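Local coordinates for protein aldo-keto reductase AKR2E4 (PDB 3WCZ) that reduces 3-dehydroecdysone with NADPH as the cosubstrate and may help regulate molting in the silkworm, at residues I174-T186 / L199-F211. Numbering follows the deposited sequence.
Sequences IRPVINQIEVNPT and LGIAVMAYSPFGF. With NAP (NADP nicotinamide-adenine-dinucleotide phosphate), chain B; EDO (1,2-ethanediol), chain C.
Ser207 O is gripped by two donors arriving from opposite faces of its carbonyl plane: Gly210 N, which closes the type I turn Ser207 to Gly210, and Asn184 ND2, 2.9 Å from Ser207 O and bonded at 161°. The same ND2 also donates to Glu182 OE2 at 3.0 Å, so the amide is fixed between strand end and turn; the backbone N of Val294 bonds Glu182 OE2 as well, and that of Ile295 bonds OE1. The flat side of the Asn184 amide lies against Gly210 CA.

Upstream, strands 178-182 and 202-206 run parallel, joined by backbone bonds from Ala202 N to Val177 O through to Val183 N and Tyr206 O. The Tyr206 ring is sandwiched. Glu182 N lies 3.4 Å above the centre of one face, and the NADP nicotinamide is stacked on the other, with C4N 3.1 Å above the ring plane. With chi1 at 75°, Tyr206 CG sits between its own N and C, which folds the ring back over the Ile181-Glu182 peptide; Asn159 bonds its hydroxyl. Ser207 OG continues the cofactor grip, 2.9 Å from O2N of NADP.

Gln180 reaches out fully extended, its NE2 bonded to Asp53 and only weakly to Met204 SD. On the other side of the sheet, Ile181 CG1 meets Val203 CG1 at 3.7 Å. At the far end Arg175, its chain bent at chi3 (59°), brings NH1 2.9 Å from Leu199 O; an alanine here would probably leave the Leu199 carbonyl, just beyond helix 190-198, without its guanidinium mate.

The pair forms one beta-alpha-beta unit of the TIM barrel, connected through helix 190-198. Strand 178-182 is flanked by strand 152-158, Ile178 and Met204 face Leu116 of strand 114-119, and helices 162-170 and 241-251 pack against Ile201 and Pro208 respectively.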
loop_
_atom_site.group_PDB
_atom_site.type_symbol
_atom_site.label_atom_id
_atom_site.label_comp_id
_atom_site.label_asym_id
_atom_site.label_seq_id
_atom_site.Cartn_x
_atom_site.Cartn_y
_atom_site.Cartn_z
ATOM N N ILE A 174 7.080 -17.810 9.971
ATOM C CA ILE A 174 6.406 -17.448 8.741
ATOM C C ILE A 174 6.877 -16.109 8.217
ATOM O O ILE A 174 6.840 -15.127 8.953
ATOM C CB ILE A 174 4.956 -17.430 8.982
ATOM C CG1 ILE A 174 4.227 -16.969 7.723
ATOM C CG2 ILE A 174 4.607 -16.543 10.054
ATOM C CD1 ILE A 174 2.763 -17.314 7.755
ATOM N N ARG A 175 7.325 -16.047 6.969
ATOM C CA ARG A 175 7.794 -14.778 6.433
ATOM C C ARG A 175 6.586 -13.959 5.963
ATOM O O ARG A 175 5.475 -14.473 5.788
ATOM C CB ARG A 175 8.844 -14.943 5.328
ATOM C CG ARG A 175 8.288 -15.360 4.031
ATOM C CD ARG A 175 9.367 -15.774 3.031
ATOM N NE ARG A 175 10.169 -16.894 3.549
ATOM C CZ ARG A 175 11.244 -17.399 2.958
ATOM N NH1 ARG A 175 11.702 -16.908 1.819
ATOM N NH2 ARG A 175 11.873 -18.405 3.538
ATOM N N PRO A 176 6.788 -12.653 5.876
ATOM C CA PRO A 176 5.709 -11.793 5.433
ATOM C C PRO A 176 5.241 -12.181 4.039
ATOM O O PRO A 176 6.055 -12.618 3.208
ATOM C CB PRO A 176 6.343 -10.398 5.460
ATOM C CG PRO A 176 7.770 -10.606 5.541
ATOM C CD PRO A 176 8.014 -11.903 6.173
ATOM N N VAL A 177 3.948 -12.046 3.772
ATOM C CA VAL A 177 3.446 -12.225 2.400
ATOM C C VAL A 177 3.810 -11.045 1.507
ATOM O O VAL A 177 3.959 -11.215 0.304
ATOM C CB VAL A 177 1.914 -12.410 2.322
ATOM C CG1 VAL A 177 1.486 -13.713 2.977
ATOM C CG2 VAL A 177 1.156 -11.227 2.937
ATOM N N ILE A 178 3.996 -9.878 2.133
ATOM C CA ILE A 178 4.127 -8.597 1.458
ATOM C C ILE A 178 5.051 -7.686 2.234
ATOM O O ILE A 178 5.062 -7.713 3.454
ATOM C CB ILE A 178 2.735 -7.934 1.317
ATOM C CG1 ILE A 178 2.070 -8.504 0.052
ATOM C CG2 ILE A 178 2.813 -6.366 1.250
ATOM C CD1 ILE A 178 0.608 -8.311 -0.040
ATOM N N ASN A 179 5.806 -6.872 1.495
ATOM C CA ASN A 179 6.473 -5.683 1.996
ATOM C C ASN A 179 5.892 -4.517 1.218
ATOM O O ASN A 179 6.036 -4.467 -0.020
ATOM C CB ASN A 179 8.006 -5.791 1.863
ATOM C CG ASN A 179 8.761 -4.637 2.539
ATOM O OD1 ASN A 179 8.232 -3.953 3.409
ATOM N ND2 ASN A 179 10.037 -4.494 2.192
ATOM N N GLN A 180 5.229 -3.596 1.925
ATOM C CA GLN A 180 4.648 -2.428 1.282
ATOM C C GLN A 180 5.614 -1.255 1.396
ATOM O O GLN A 180 5.943 -0.806 2.507
ATOM C CB GLN A 180 3.281 -2.096 1.906
ATOM C CG GLN A 180 2.661 -0.821 1.344
ATOM C CD GLN A 180 1.268 -0.438 1.813
ATOM O OE1 GLN A 180 1.034 0.747 2.109
ATOM N NE2 GLN A 180 0.347 -1.379 1.879
ATOM N N ILE A 181 6.105 -0.801 0.249
ATOM C CA ILE A 181 7.169 0.204 0.207
ATOM C C ILE A 181 6.867 1.219 -0.902
ATOM O O ILE A 181 6.009 0.988 -1.774
ATOM C CB ILE A 181 8.563 -0.453 -0.013
ATOM C CG1 ILE A 181 8.555 -1.303 -1.268
ATOM C CG2 ILE A 181 8.925 -1.272 1.213
ATOM C CD1 ILE A 181 9.948 -1.823 -1.686
ATOM N N GLU A 182 7.567 2.343 -0.870
ATOM C CA GLU A 182 7.376 3.387 -1.868
ATOM C C GLU A 182 8.012 3.014 -3.189
ATOM O O GLU A 182 9.218 2.800 -3.236
ATOM C CB GLU A 182 7.979 4.700 -1.371
ATOM C CG GLU A 182 7.686 5.814 -2.326
ATOM C CD GLU A 182 8.217 7.159 -1.915
ATOM O OE1 GLU A 182 8.356 7.455 -0.719
ATOM O OE2 GLU A 182 8.452 7.976 -2.823
ATOM N N VAL A 183 7.222 2.956 -4.260
ATOM C CA VAL A 183 7.767 2.707 -5.588
ATOM C C VAL A 183 7.083 3.606 -6.597
ATOM O O VAL A 183 5.847 3.610 -6.720
ATOM C CB VAL A 183 7.678 1.224 -6.045
ATOM C CG1 VAL A 183 8.570 1.016 -7.254
ATOM C CG2 VAL A 183 8.062 0.277 -4.923
ATOM N N ASN A 184 7.905 4.370 -7.321
ATOM C CA ASN A 184 7.434 5.323 -8.318
ATOM C C ASN A 184 8.673 5.729 -9.138
ATOM O O ASN A 184 9.773 5.247 -8.869
ATOM C CB ASN A 184 6.728 6.512 -7.644
ATOM C CG ASN A 184 7.580 7.152 -6.578
ATOM O OD1 ASN A 184 8.753 7.476 -6.828
ATOM N ND2 ASN A 184 7.036 7.287 -5.372
ATOM N N PRO A 185 8.504 6.590 -10.169
ATOM C CA PRO A 185 9.643 6.737 -11.087
ATOM C C PRO A 185 10.877 7.384 -10.493
ATOM O O PRO A 185 11.991 7.139 -10.969
ATOM C CB PRO A 185 9.074 7.621 -12.222
ATOM C CG PRO A 185 7.592 7.280 -12.233
ATOM C CD PRO A 185 7.247 7.097 -10.749
ATOM N N THR A 186 10.688 8.206 -9.480
ATOM C CA THR A 186 11.826 8.869 -8.840
ATOM C C THR A 186 12.355 8.139 -7.594
ATOM O O THR A 186 13.349 8.579 -6.987
ATOM C CB THR A 186 11.518 10.352 -8.539
ATOM O OG1 THR A 186 10.173 10.511 -8.073
ATOM C CG2 THR A 186 11.658 11.156 -9.799
ATOM N N LEU A 199 12.733 -13.766 -2.418
ATOM C CA LEU A 199 12.354 -14.488 -1.204
ATOM C C LEU A 199 10.857 -14.886 -1.179
ATOM O O LEU A 199 10.360 -15.344 -0.158
ATOM C CB LEU A 199 12.667 -13.611 0.003
ATOM C CG LEU A 199 14.159 -13.430 0.275
ATOM C CD1 LEU A 199 14.406 -12.302 1.245
ATOM C CD2 LEU A 199 14.728 -14.709 0.820
ATOM N N GLY A 200 10.155 -14.677 -2.282
ATOM C CA GLY A 200 8.731 -14.952 -2.356
ATOM C C GLY A 200 7.847 -13.984 -1.592
ATOM O O GLY A 200 6.722 -14.329 -1.220
ATOM N N ILE A 201 8.356 -12.779 -1.374
ATOM C CA ILE A 201 7.622 -11.729 -0.701
ATOM C C ILE A 201 7.182 -10.719 -1.763
ATOM O O ILE A 201 8.023 -10.086 -2.406
ATOM C CB ILE A 201 8.516 -11.067 0.362
ATOM C CG1 ILE A 201 8.970 -12.079 1.418
ATOM C CG2 ILE A 201 7.799 -9.872 1.013
ATOM C CD1 ILE A 201 10.047 -11.542 2.345
ATOM N N ALA A 202 5.875 -10.606 -1.959
ATOM C CA ALA A 202 5.345 -9.665 -2.935
ATOM C C ALA A 202 5.470 -8.234 -2.414
ATOM O O ALA A 202 5.581 -7.996 -1.207
ATOM C CB ALA A 202 3.893 -9.993 -3.279
ATOM N N VAL A 203 5.454 -7.275 -3.333
ATOM C CA VAL A 203 5.607 -5.872 -2.994
ATOM C C VAL A 203 4.365 -5.082 -3.359
ATOM O O VAL A 203 3.918 -5.123 -4.506
ATOM C CB VAL A 203 6.844 -5.293 -3.666
ATOM C CG1 VAL A 203 6.908 -3.787 -3.442
ATOM C CG2 VAL A 203 8.078 -6.028 -3.141
ATOM N N MET A 204 3.838 -4.346 -2.380
ATOM C CA MET A 204 2.833 -3.320 -2.628
ATOM C C MET A 204 3.577 -1.999 -2.764
ATOM O O MET A 204 4.467 -1.712 -1.965
ATOM C CB MET A 204 1.795 -3.242 -1.499
ATOM C CG MET A 204 0.855 -4.429 -1.438
ATOM S SD MET A 204 -0.306 -4.371 -0.036
ATOM C CE MET A 204 -1.450 -3.097 -0.605
ATOM N N ALA A 205 3.249 -1.238 -3.816
ATOM C CA ALA A 205 3.891 0.032 -4.137
ATOM C C ALA A 205 3.021 1.205 -3.733
ATOM O O ALA A 205 1.977 1.499 -4.366
ATOM C CB ALA A 205 4.172 0.091 -5.657
ATOM N N TYR A 206 3.427 1.876 -2.658
ATOM C CA TYR A 206 2.741 3.076 -2.217
ATOM C C TYR A 206 3.286 4.341 -2.890
ATOM O O TYR A 206 4.345 4.325 -3.493
ATOM C CB TYR A 206 2.704 3.153 -0.695
ATOM C CG TYR A 206 3.925 3.530 0.091
ATOM C CD1 TYR A 206 4.481 4.804 0.034
ATOM C CD2 TYR A 206 4.449 2.638 1.011
ATOM C CE1 TYR A 206 5.540 5.167 0.859
ATOM C CE2 TYR A 206 5.511 2.987 1.823
ATOM C CZ TYR A 206 6.025 4.258 1.762
ATOM O OH TYR A 206 7.050 4.658 2.570
ATOM N N SER A 207 2.498 5.411 -2.770
ATOM C CA SER A 207 2.723 6.681 -3.471
ATOM C C SER A 207 3.141 6.429 -4.913
ATOM O O SER A 207 4.154 6.932 -5.373
ATOM C CB SER A 207 3.746 7.547 -2.724
ATOM O OG SER A 207 3.341 7.863 -1.394
ATOM N N PRO A 208 2.342 5.637 -5.630
ATOM C CA PRO A 208 2.725 5.201 -6.976
ATOM C C PRO A 208 2.843 6.337 -8.001
ATOM O O PRO A 208 3.527 6.146 -9.012
ATOM C CB PRO A 208 1.594 4.260 -7.373
ATOM C CG PRO A 208 0.414 4.752 -6.617
ATOM C CD PRO A 208 1.002 5.150 -5.266
ATOM N N PHE A 209 2.205 7.489 -7.765
ATOM C CA PHE A 209 2.309 8.584 -8.717
ATOM C C PHE A 209 3.537 9.455 -8.474
ATOM O O PHE A 209 3.819 10.369 -9.280
ATOM C CB PHE A 209 1.030 9.414 -8.730
ATOM C CG PHE A 209 -0.177 8.641 -9.204
ATOM C CD1 PHE A 209 -0.208 8.081 -10.476
ATOM C CD2 PHE A 209 -1.261 8.456 -8.385
ATOM C CE1 PHE A 209 -1.335 7.385 -10.895
ATOM C CE2 PHE A 209 -2.375 7.808 -8.801
ATOM C CZ PHE A 209 -2.419 7.260 -10.047
ATOM N N GLY A 210 4.296 9.201 -7.414
ATOM C CA GLY A 210 5.542 9.919 -7.201
ATOM C C GLY A 210 5.309 11.421 -7.172
ATOM O O GLY A 210 4.319 11.889 -6.639
ATOM N N PHE A 211 6.225 12.175 -7.761
ATOM C CA PHE A 211 6.096 13.625 -7.834
ATOM C C PHE A 211 5.476 14.062 -9.155
ATOM O O PHE A 211 5.510 15.255 -9.497
ATOM C CB PHE A 211 7.465 14.309 -7.630
ATOM C CG PHE A 211 8.014 14.174 -6.244
ATOM C CD1 PHE A 211 7.628 15.063 -5.250
ATOM C CD2 PHE A 211 8.928 13.180 -5.921
ATOM C CE1 PHE A 211 8.124 14.954 -3.969
ATOM C CE2 PHE A 211 9.436 13.065 -4.632
ATOM C CZ PHE A 211 9.045 13.961 -3.673
HETATM P PA NAP B . -0.751 8.621 -4.713
HETATM O O1A NAP B . -1.727 7.557 -4.996
HETATM O O2A NAP B . 0.674 8.476 -4.939
HETATM O O5B NAP B . -1.176 10.010 -5.283
HETATM C C5B NAP B . -2.462 10.513 -5.086
HETATM C C4B NAP B . -2.730 11.830 -5.799
HETATM O O4B NAP B . -2.810 11.598 -7.219
HETATM C C3B NAP B . -3.958 12.557 -5.405
HETATM O O3B NAP B . -3.649 13.930 -5.421
HETATM C C2B NAP B . -4.904 12.192 -6.445
HETATM O O2B NAP B . -5.952 13.122 -6.633
HETATM C C1B NAP B . -4.046 12.088 -7.678
HETATM N N9A NAP B . -4.485 11.168 -8.706
HETATM C C8A NAP B . -5.001 9.939 -8.494
HETATM N N7A NAP B . -5.193 9.297 -9.628
HETATM C C5A NAP B . -4.799 10.130 -10.641
HETATM C C6A NAP B . -4.768 10.007 -12.034
HETATM N N6A NAP B . -5.220 8.884 -12.734
HETATM N N1A NAP B . -4.299 11.063 -12.721
HETATM C C2A NAP B . -3.868 12.158 -12.097
HETATM N N3A NAP B . -3.871 12.309 -10.762
HETATM C C4A NAP B . -4.328 11.279 -10.033
HETATM O O3 NAP B . -0.968 8.994 -3.151
HETATM P PN NAP B . -0.459 8.528 -1.715
HETATM O O1N NAP B . -1.618 8.749 -0.814
HETATM O O2N NAP B . 0.826 9.225 -1.436
HETATM O O5D NAP B . -0.122 6.978 -1.818
HETATM C C5D NAP B . -1.106 6.050 -2.130
HETATM C C4D NAP B . -1.549 5.140 -0.977
HETATM O O4D NAP B . -0.485 4.319 -0.531
HETATM C C3D NAP B . -1.977 5.857 0.263
HETATM O O3D NAP B . -3.227 6.501 0.120
HETATM C C2D NAP B . -1.927 4.796 1.245
HETATM O O2D NAP B . -3.005 3.917 1.088
HETATM C C1D NAP B . -0.620 4.127 0.882
HETATM N N1N NAP B . 0.611 4.589 1.534
HETATM C C2N NAP B . 1.210 3.823 2.465
HETATM C C3N NAP B . 2.370 4.248 3.062
HETATM C C7N NAP B . 2.993 3.325 4.039
HETATM O O7N NAP B . 2.770 2.090 4.038
HETATM N N7N NAP B . 3.932 3.860 4.848
HETATM C C4N NAP B . 2.917 5.513 2.776
HETATM C C5N NAP B . 2.300 6.299 1.794
HETATM C C6N NAP B . 1.150 5.792 1.201
HETATM P P2B NAP B . -7.498 12.703 -6.572
HETATM O O1X NAP B . -8.233 14.047 -6.745
HETATM O O2X NAP B . -7.771 11.817 -7.708
HETATM O O3X NAP B . -7.738 12.073 -5.223
HETATM C C1 EDO C . 9.266 -19.387 6.292
HETATM O O1 EDO C . 10.091 -18.237 6.027
HETATM C C2 EDO C . 8.165 -19.487 5.229
HETATM O O2 EDO C . 7.174 -18.471 5.490
HETATM O O HOH W 1 3.906 -13.754 -0.902
HETATM O O HOH W 2 9.491 2.878 1.338
HETATM O O HOH W 3 7.971 10.910 -9.636
#